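PDB 6YHH: beta-N-acetylglucosaminidase-like protein Glycoside hydrolase family 20 from Flavobacterium johnsoniae, which probably removes terminal N-acetylglucosamine units from chitin-derived oligosaccharides, acting as a beta-N-acetylhexosaminidase. Local coordinates for residues F593-I597 against S627-L631; N600-V604 against I616-K621. One frame throughout, in Å; residues are numbered along the deposited sequence.

Both interactions join the same two helices, 583-607 and 617-634, which run antiparallel as a helical hairpin. Along the chain, 593-597 and 600-604 come first on helix 583-607. The chain then turns back, and 616-621 and 627-631 follow. Interaction 2 therefore lies at the closed end of the hairpin, near the connecting loop, and interaction 1 lies further along the pair. Their centres are about 13 Å apart. Interaction 1 is mainly apolar packing around the Phe593 ring, whereas interaction 2 adds a polar bridge and a water. Together they join the two arms of the hairpin at two levels in the C-terminal helical part of the chain, away from the predicted proton donor, Glu317.

Interaction 1 (F593-I597 against S627-L631); sequences FNKWI and SQELL
The ring of Phe593 is wedged against helix 617-634, with Leu630 over one face and Leu631 at an edge. Leu630 CB sits 3.9 Å from the Phe593 ring centroid, 28° off the normal, which makes a CH-pi contact. Its nearest ring atom is Phe593 CE2, 3.5 Å from Leu630 CB. Leu630 CD1 extends the same contact to CZ and CE1. At the edge, Leu631 CD2 lies near the ring plane, beside Phe593 CD2. The Leu631 side chain runs alongside Phe593, pointing the opposite way, with its CG and CD2 near Phe593 CB.

Phe593 N lies over one face of the Trp596 indole, toward its periphery. The Trp596 ring meets Ser627 at its edge. Ser627 OG lies in the ring plane, 3.5 Å from Trp596 CE3. The same oxygen is 3.6 Å from Phe593 CD1, in an oblique approach. This hydroxyl is satisfied within its own helix by the carbonyl of Leu623. With chi1 at -65°, OG is turned beside its backbone N and away from the carbonyl carbon, which directs it between the two aromatic side chains.

Ile597 continues the apolar seam. Its CD1 meets Leu631 CD1 tip to tip at 3.7 Å and also touches Gln628 CG. On the more exposed side, Asn594 ND2 packs on Leu631 CD1 at 3.5 Å.

The two short segments are close to antiparallel, their axes at 150° and 9.2 Å apart at closest. Phe593 and Ser627 approach to 4.7 Å between CA atoms, and the small Ser627 side chain permits this. Phe570 meets Trp596 edge-to-face, and Val664 also touches that side chain. Leu668 of helix 665-671 packs against both Phe593 and Leu630, so this helix covers the Phe593-Leu630 end of the contact.

Interaction 2 (N600-V604 against I616-K621); sequences NKGLV and ILPLSK
Asn600 and Ser620 form a polar bridge between two helices near the loop that connects them, with aliphatic packing beside it. Ser620 OG donates to Asn600 OD1 at 2.8 Å. The donor lies in the carbonyl plane, with a C=O...O angle of 149°. Asn600 holds CG anti to its backbone N (chi1 -179°), which carries the amide across to Ser620. A water gives a second bond to OD1, 2.7 Å from Asn600 OD1, and also donates to Leu617 O at 2.8 Å. Two donors thus grip the amide oxygen, and the water ties it to the other backbone.

This is the closed end of an antiparallel helical hairpin; the axes of 600-604 and 617-621 lie 9.7 Å apart at closest, at 155°. One turn beyond Asn600, Leu603 packs tightly on Ser620, with Leu603 CD1 3.4 Å from Ser620 CB. Ile616 lies roughly perpendicular to Leu603, and their CD1 atoms meet at 4.0 Å. Leu617 CD2 lies 3.9 Å from Leu603 CB and reaches on to Val604 CG2. Phe528 of helix 523-529 touches Leu603, Ile616 and Ser620.

Interaction 1 (F593-I597 against S627-L631)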
ATOM      1  N   PHE A 593      27.505 -13.013  19.436  1.00 12.08           N
ATOM      2  CA  PHE A 593      27.672 -12.228  20.656  1.00 12.37           C
ATOM      3  C   PHE A 593      28.260 -10.857  20.391  1.00 12.57           C
ATOM      4  O   PHE A 593      27.779  -9.827  20.938  1.00 11.78           O
ATOM      5  CB  PHE A 593      28.560 -12.974  21.661  1.00 13.56           C
ATOM      6  CG  PHE A 593      28.034 -14.311  22.063  1.00 12.75           C
ATOM      7  CD1 PHE A 593      26.652 -14.537  22.237  1.00 12.10           C
ATOM      8  CD2 PHE A 593      28.891 -15.330  22.390  1.00 13.04           C
ATOM      9  CE1 PHE A 593      26.180 -15.782  22.587  1.00 12.41           C
ATOM     10  CE2 PHE A 593      28.409 -16.572  22.749  1.00 11.98           C
ATOM     11  CZ  PHE A 593      27.073 -16.792  22.853  1.00 13.64           C
ATOM     12  N   ASN A 594      29.295 -10.764  19.551  1.00 11.65           N
ATOM     13  CA  ASN A 594      29.838  -9.471  19.222  1.00 13.30           C
ATOM     14  C   ASN A 594      28.762  -8.613  18.491  1.00 12.26           C
ATOM     15  O   ASN A 594      28.628  -7.385  18.744  1.00 11.97           O
ATOM     16  CB  ASN A 594      31.074  -9.610  18.367  1.00 15.33           C
ATOM     17  CG  ASN A 594      32.233 -10.139  19.141  1.00 17.87           C
ATOM     18  OD1 ASN A 594      32.956 -11.071  18.697  1.00 23.88           O
ATOM     19  ND2 ASN A 594      32.446  -9.598  20.230  1.00 16.81           N
ATOM     20  N   LYS A 595      27.975  -9.233  17.633  1.00 11.24           N
ATOM     21  CA  LYS A 595      26.933  -8.515  16.934  1.00 11.81           C
ATOM     22  C   LYS A 595      25.891  -7.951  17.902  1.00 10.99           C
ATOM     23  O   LYS A 595      25.511  -6.742  17.776  1.00 10.80           O
ATOM     24  CB  LYS A 595      26.201  -9.437  15.923  1.00 13.70           C
ATOM     25  CG  LYS A 595      25.128  -8.689  15.162  1.00 16.19           C
ATOM     26  CD  LYS A 595      24.445  -9.544  14.095  1.00 20.38           C
ATOM     27  CE  LYS A 595      23.467  -8.683  13.275  1.00 23.65           C
ATOM     28  NZ  LYS A 595      22.940  -9.491  12.131  1.00 28.14           N
ATOM     29  N   TRP A 596      25.442  -8.762  18.851  1.00 11.27           N
ATOM     30  CA  TRP A 596      24.405  -8.304  19.792  1.00 10.89           C
ATOM     31  C   TRP A 596      24.876  -7.196  20.720  1.00  9.88           C
ATOM     32  O   TRP A 596      24.117  -6.331  21.176  1.00  9.88           O
ATOM     33  CB  TRP A 596      23.829  -9.476  20.521  1.00 10.82           C
ATOM     34  CG  TRP A 596      23.170 -10.454  19.525  1.00 10.54           C
ATOM     35  CD1 TRP A 596      22.536 -10.182  18.327  1.00 11.79           C
ATOM     36  CD2 TRP A 596      23.039 -11.858  19.718  1.00 10.19           C
ATOM     37  NE1 TRP A 596      22.059 -11.345  17.762  1.00 11.97           N
ATOM     38  CE2 TRP A 596      22.328 -12.377  18.611  1.00 11.60           C
ATOM     39  CE3 TRP A 596      23.385 -12.707  20.733  1.00  9.98           C
ATOM     40  CZ2 TRP A 596      22.026 -13.749  18.495  1.00 11.54           C
ATOM     41  CZ3 TRP A 596      23.115 -14.034  20.619  1.00 10.42           C
ATOM     42  CH2 TRP A 596      22.433 -14.543  19.495  1.00 10.64           C
ATOM     43  N   ILE A 597      26.163  -7.279  21.121  1.00  9.90           N
ATOM     44  CA  ILE A 597      26.772  -6.175  21.875  1.00 10.20           C
ATOM     45  C   ILE A 597      26.692  -4.896  21.070  1.00  9.83           C
ATOM     46  O   ILE A 597      26.331  -3.829  21.593  1.00 10.95           O
ATOM     47  CB  ILE A 597      28.179  -6.578  22.272  1.00 11.45           C
ATOM     48  CG1 ILE A 597      28.107  -7.696  23.318  1.00 11.90           C
ATOM     49  CG2 ILE A 597      28.938  -5.353  22.769  1.00 13.08           C
ATOM     50  CD1 ILE A 597      29.437  -8.415  23.538  1.00 13.66           C
ATOM     51  N   SER A 627      25.734 -11.940  26.310  1.00 13.39           N
ATOM     52  CA  SER A 627      26.723 -12.040  25.218  1.00 13.07           C
ATOM     53  C   SER A 627      28.142 -11.755  25.742  1.00 15.16           C
ATOM     54  O   SER A 627      29.081 -12.512  25.428  1.00 16.56           O
ATOM     55  CB  SER A 627      26.347 -11.110  24.084  1.00 12.89           C
ATOM     56  OG  SER A 627      25.114 -11.498  23.480  1.00 11.81           O
ATOM     57  N   GLN A 628      28.268 -10.701  26.536  1.00 15.04           N
ATOM     58  CA  GLN A 628      29.584 -10.318  27.079  1.00 17.40           C
ATOM     59  C   GLN A 628      30.160 -11.463  27.899  1.00 18.13           C
ATOM     60  O   GLN A 628      31.369 -11.759  27.819  1.00 19.68           O
ATOM     61  CB  GLN A 628      29.489  -9.026  27.943  1.00 18.24           C
ATOM     62  CG  GLN A 628      29.263  -7.750  27.141  1.00 20.67           C
ATOM     63  CD  GLN A 628      28.838  -6.493  27.979  1.00 26.25           C
ATOM     64  OE1 GLN A 628      29.591  -6.008  28.774  1.00 27.29           O
ATOM     65  NE2 GLN A 628      27.704  -5.909  27.664  1.00 31.23           N
ATOM     66  N   GLU A 629      29.343 -12.065  28.715  1.00 16.65           N
ATOM     67  CA  GLU A 629      29.842 -13.136  29.622  1.00 18.43           C
ATOM     68  C   GLU A 629      30.138 -14.442  28.847  1.00 20.47           C
ATOM     69  O   GLU A 629      31.202 -15.153  29.045  1.00 20.77           O
ATOM     70  CB  GLU A 629      28.904 -13.365  30.797  1.00 20.06           C
ATOM     71  CG  GLU A 629      29.481 -14.279  31.903  1.00 22.21           C
ATOM     72  CD  GLU A 629      30.651 -13.600  32.619  1.00 23.48           C
ATOM     73  OE1 GLU A 629      30.582 -12.380  32.864  1.00 23.43           O
ATOM     74  OE2 GLU A 629      31.632 -14.314  32.939  1.00 26.64           O
ATOM     75  N   LEU A 630      29.250 -14.787  27.910  1.00 16.73           N
ATOM     76  CA  LEU A 630      29.453 -15.949  27.116  1.00 16.08           C
ATOM     77  C   LEU A 630      30.687 -15.833  26.215  1.00 17.32           C
ATOM     78  O   LEU A 630      31.310 -16.876  25.892  1.00 18.56           O
ATOM     79  CB  LEU A 630      28.224 -16.278  26.273  1.00 17.22           C
ATOM     80  CG  LEU A 630      27.054 -16.754  27.149  1.00 18.33           C
ATOM     81  CD1 LEU A 630      25.723 -16.800  26.391  1.00 17.89           C
ATOM     82  CD2 LEU A 630      27.300 -18.124  27.733  1.00 18.04           C
ATOM     83  N   LEU A 631      31.050 -14.639  25.763  1.00 16.80           N
ATOM     84  CA  LEU A 631      32.349 -14.497  25.079  1.00 17.90           C
ATOM     85  C   LEU A 631      33.497 -14.973  26.014  1.00 22.24           C
ATOM     86  O   LEU A 631      34.456 -15.633  25.570  1.00 23.26           O
ATOM     87  CB  LEU A 631      32.598 -13.053  24.648  1.00 18.87           C
ATOM     88  CG  LEU A 631      31.751 -12.637  23.415  1.00 17.94           C
ATOM     89  CD1 LEU A 631      31.870 -11.160  23.274  1.00 19.04           C
ATOM     90  CD2 LEU A 631      32.282 -13.315  22.163  1.00 19.19           C
TER

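Interaction 2 (N600-V604 against I616-K621)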
ATOM      1  N   ASN A 600      23.040  -3.534  20.849  1.00  9.48           N
ATOM      2  CA  ASN A 600      22.602  -2.901  22.079  1.00 10.16           C
ATOM      3  C   ASN A 600      23.193  -1.505  22.139  1.00  9.86           C
ATOM      4  O   ASN A 600      22.513  -0.571  22.533  1.00  9.59           O
ATOM      5  CB  ASN A 600      22.978  -3.685  23.311  1.00  9.85           C
ATOM      6  CG  ASN A 600      22.491  -3.034  24.563  1.00  9.51           C
ATOM      7  OD1 ASN A 600      21.288  -2.854  24.786  1.00 10.58           O
ATOM      8  ND2 ASN A 600      23.459  -2.571  25.394  1.00  9.40           N
ATOM      9  N   LYS A 601      24.480  -1.350  21.820  1.00  9.79           N
ATOM     10  CA  LYS A 601      25.051   0.014  21.760  1.00  9.95           C
ATOM     11  C   LYS A 601      24.278   0.907  20.825  1.00 10.32           C
ATOM     12  O   LYS A 601      23.946   2.025  21.183  1.00  9.72           O
ATOM     13  CB  LYS A 601      26.531   0.061  21.319  1.00 10.86           C
ATOM     14  CG  LYS A 601      27.473  -0.670  22.300  1.00 11.67           C
ATOM     15  CD  LYS A 601      28.856  -0.941  21.759  1.00 13.58           C
ATOM     16  CE  LYS A 601      29.746   0.254  21.612  1.00 15.42           C
ATOM     17  NZ  LYS A 601      30.901   0.134  20.624  1.00 14.50           N
ATOM     18  N   GLY A 602      23.903   0.399  19.668  1.00 10.28           N
ATOM     19  CA  GLY A 602      23.167   1.184  18.720  1.00 10.11           C
ATOM     20  C   GLY A 602      21.805   1.595  19.196  1.00  9.67           C
ATOM     21  O   GLY A 602      21.386   2.764  19.027  1.00 10.69           O
ATOM     22  N   LEU A 603      21.135   0.689  19.907  1.00 10.05           N
ATOM     23  CA  LEU A 603      19.841   1.010  20.465  1.00  9.14           C
ATOM     24  C   LEU A 603      19.934   2.082  21.558  1.00  9.03           C
ATOM     25  O   LEU A 603      19.125   3.038  21.651  1.00  8.35           O
ATOM     26  CB  LEU A 603      19.201  -0.246  21.014  1.00  9.24           C
ATOM     27  CG  LEU A 603      18.794  -1.312  19.985  1.00 10.06           C
ATOM     28  CD1 LEU A 603      18.227  -2.528  20.745  1.00 11.21           C
ATOM     29  CD2 LEU A 603      17.779  -0.708  19.016  1.00 11.22           C
ATOM     30  N   VAL A 604      20.952   1.945  22.411  1.00  8.69           N
ATOM     31  CA  VAL A 604      21.175   2.973  23.460  1.00  9.33           C
ATOM     32  C   VAL A 604      21.443   4.355  22.828  1.00  9.51           C
ATOM     33  O   VAL A 604      20.837   5.384  23.248  1.00 10.30           O
ATOM     34  CB  VAL A 604      22.276   2.521  24.436  1.00 10.17           C
ATOM     35  CG1 VAL A 604      22.701   3.653  25.347  1.00 11.06           C
ATOM     36  CG2 VAL A 604      21.775   1.327  25.277  1.00 10.16           C
ATOM     37  N   ILE A 616      12.366  -1.539  24.606  1.00  9.78           N
ATOM     38  CA  ILE A 616      13.166  -2.655  24.225  1.00 10.96           C
ATOM     39  C   ILE A 616      14.524  -2.648  24.879  1.00 10.17           C
ATOM     40  O   ILE A 616      15.182  -3.683  24.903  1.00 10.37           O
ATOM     41  CB  ILE A 616      13.352  -2.873  22.733  1.00 16.44           C
ATOM     42  CG1 ILE A 616      13.989  -1.738  22.087  1.00 16.13           C
ATOM     43  CG2 ILE A 616      11.977  -3.173  22.125  1.00 20.20           C
ATOM     44  CD1 ILE A 616      14.291  -1.998  20.602  1.00 20.22           C
ATOM     45  N   LEU A 617      14.924  -1.515  25.426  1.00  9.48           N
ATOM     46  CA  LEU A 617      16.288  -1.449  26.039  1.00  9.78           C
ATOM     47  C   LEU A 617      16.525  -2.528  27.091  1.00  9.64           C
ATOM     48  O   LEU A 617      17.634  -3.073  27.186  1.00  9.56           O
ATOM     49  CB  LEU A 617      16.561  -0.025  26.610  1.00  9.35           C
ATOM     50  CG  LEU A 617      16.726   1.091  25.568  1.00 10.27           C
ATOM     51  CD1 LEU A 617      17.068   2.350  26.309  1.00 11.12           C
ATOM     52  CD2 LEU A 617      17.741   0.773  24.458  1.00 10.00           C
ATOM     53  N   PRO A 618      15.544  -2.841  27.966  1.00 10.36           N
ATOM     54  CA  PRO A 618      15.868  -3.836  28.982  1.00 10.02           C
ATOM     55  C   PRO A 618      16.186  -5.197  28.369  1.00  9.50           C
ATOM     56  O   PRO A 618      17.055  -5.962  28.867  1.00 10.19           O
ATOM     57  CB  PRO A 618      14.589  -3.924  29.821  1.00 10.78           C
ATOM     58  CG  PRO A 618      13.981  -2.526  29.642  1.00 10.89           C
ATOM     59  CD  PRO A 618      14.236  -2.197  28.210  1.00 10.26           C
ATOM     60  N   LEU A 619      15.559  -5.499  27.232  1.00  9.56           N
ATOM     61  CA  LEU A 619      15.688  -6.764  26.605  1.00  9.53           C
ATOM     62  C   LEU A 619      17.036  -6.842  25.864  1.00  8.85           C
ATOM     63  O   LEU A 619      17.787  -7.846  25.948  1.00 10.25           O
ATOM     64  CB  LEU A 619      14.500  -7.030  25.625  1.00 11.08           C
ATOM     65  CG  LEU A 619      14.376  -8.486  25.142  1.00 12.18           C
ATOM     66  CD1 LEU A 619      14.104  -9.450  26.258  1.00 13.10           C
ATOM     67  CD2 LEU A 619      13.251  -8.645  24.060  1.00 11.54           C
ATOM     68  N   SER A 620      17.407  -5.766  25.196  1.00  9.39           N
ATOM     69  CA  SER A 620      18.663  -5.732  24.453  1.00  9.55           C
ATOM     70  C   SER A 620      19.813  -5.680  25.454  1.00 10.93           C
ATOM     71  O   SER A 620      20.855  -6.265  25.219  1.00 11.04           O
ATOM     72  CB  SER A 620      18.739  -4.602  23.432  1.00 10.58           C
ATOM     73  OG  SER A 620      18.658  -3.254  24.022  1.00 13.76           O
ATOM     74  N   LYS A 621      19.598  -5.055  26.627  1.00 10.73           N
ATOM     75  CA  LYS A 621      20.644  -5.061  27.667  1.00 11.66           C
ATOM     76  C   LYS A 621      20.819  -6.446  28.216  1.00 11.71           C
ATOM     77  O   LYS A 621      21.966  -6.956  28.341  1.00 11.74           O
ATOM     78  CB  LYS A 621      20.310  -4.097  28.775  1.00 14.89           C
ATOM     79  CG  LYS A 621      21.228  -4.313  29.970  1.00 16.86           C
ATOM     80  CD  LYS A 621      21.086  -3.261  31.025  1.00 20.92           C
ATOM     81  CE  LYS A 621      21.936  -3.596  32.267  1.00 20.69           C
ATOM     82  NZ  LYS A 621      23.346  -3.853  31.940  1.00 21.03           N
TER
HETATM   83  O   HOH W   1      19.787  -1.387  26.520  1.00  9.72           O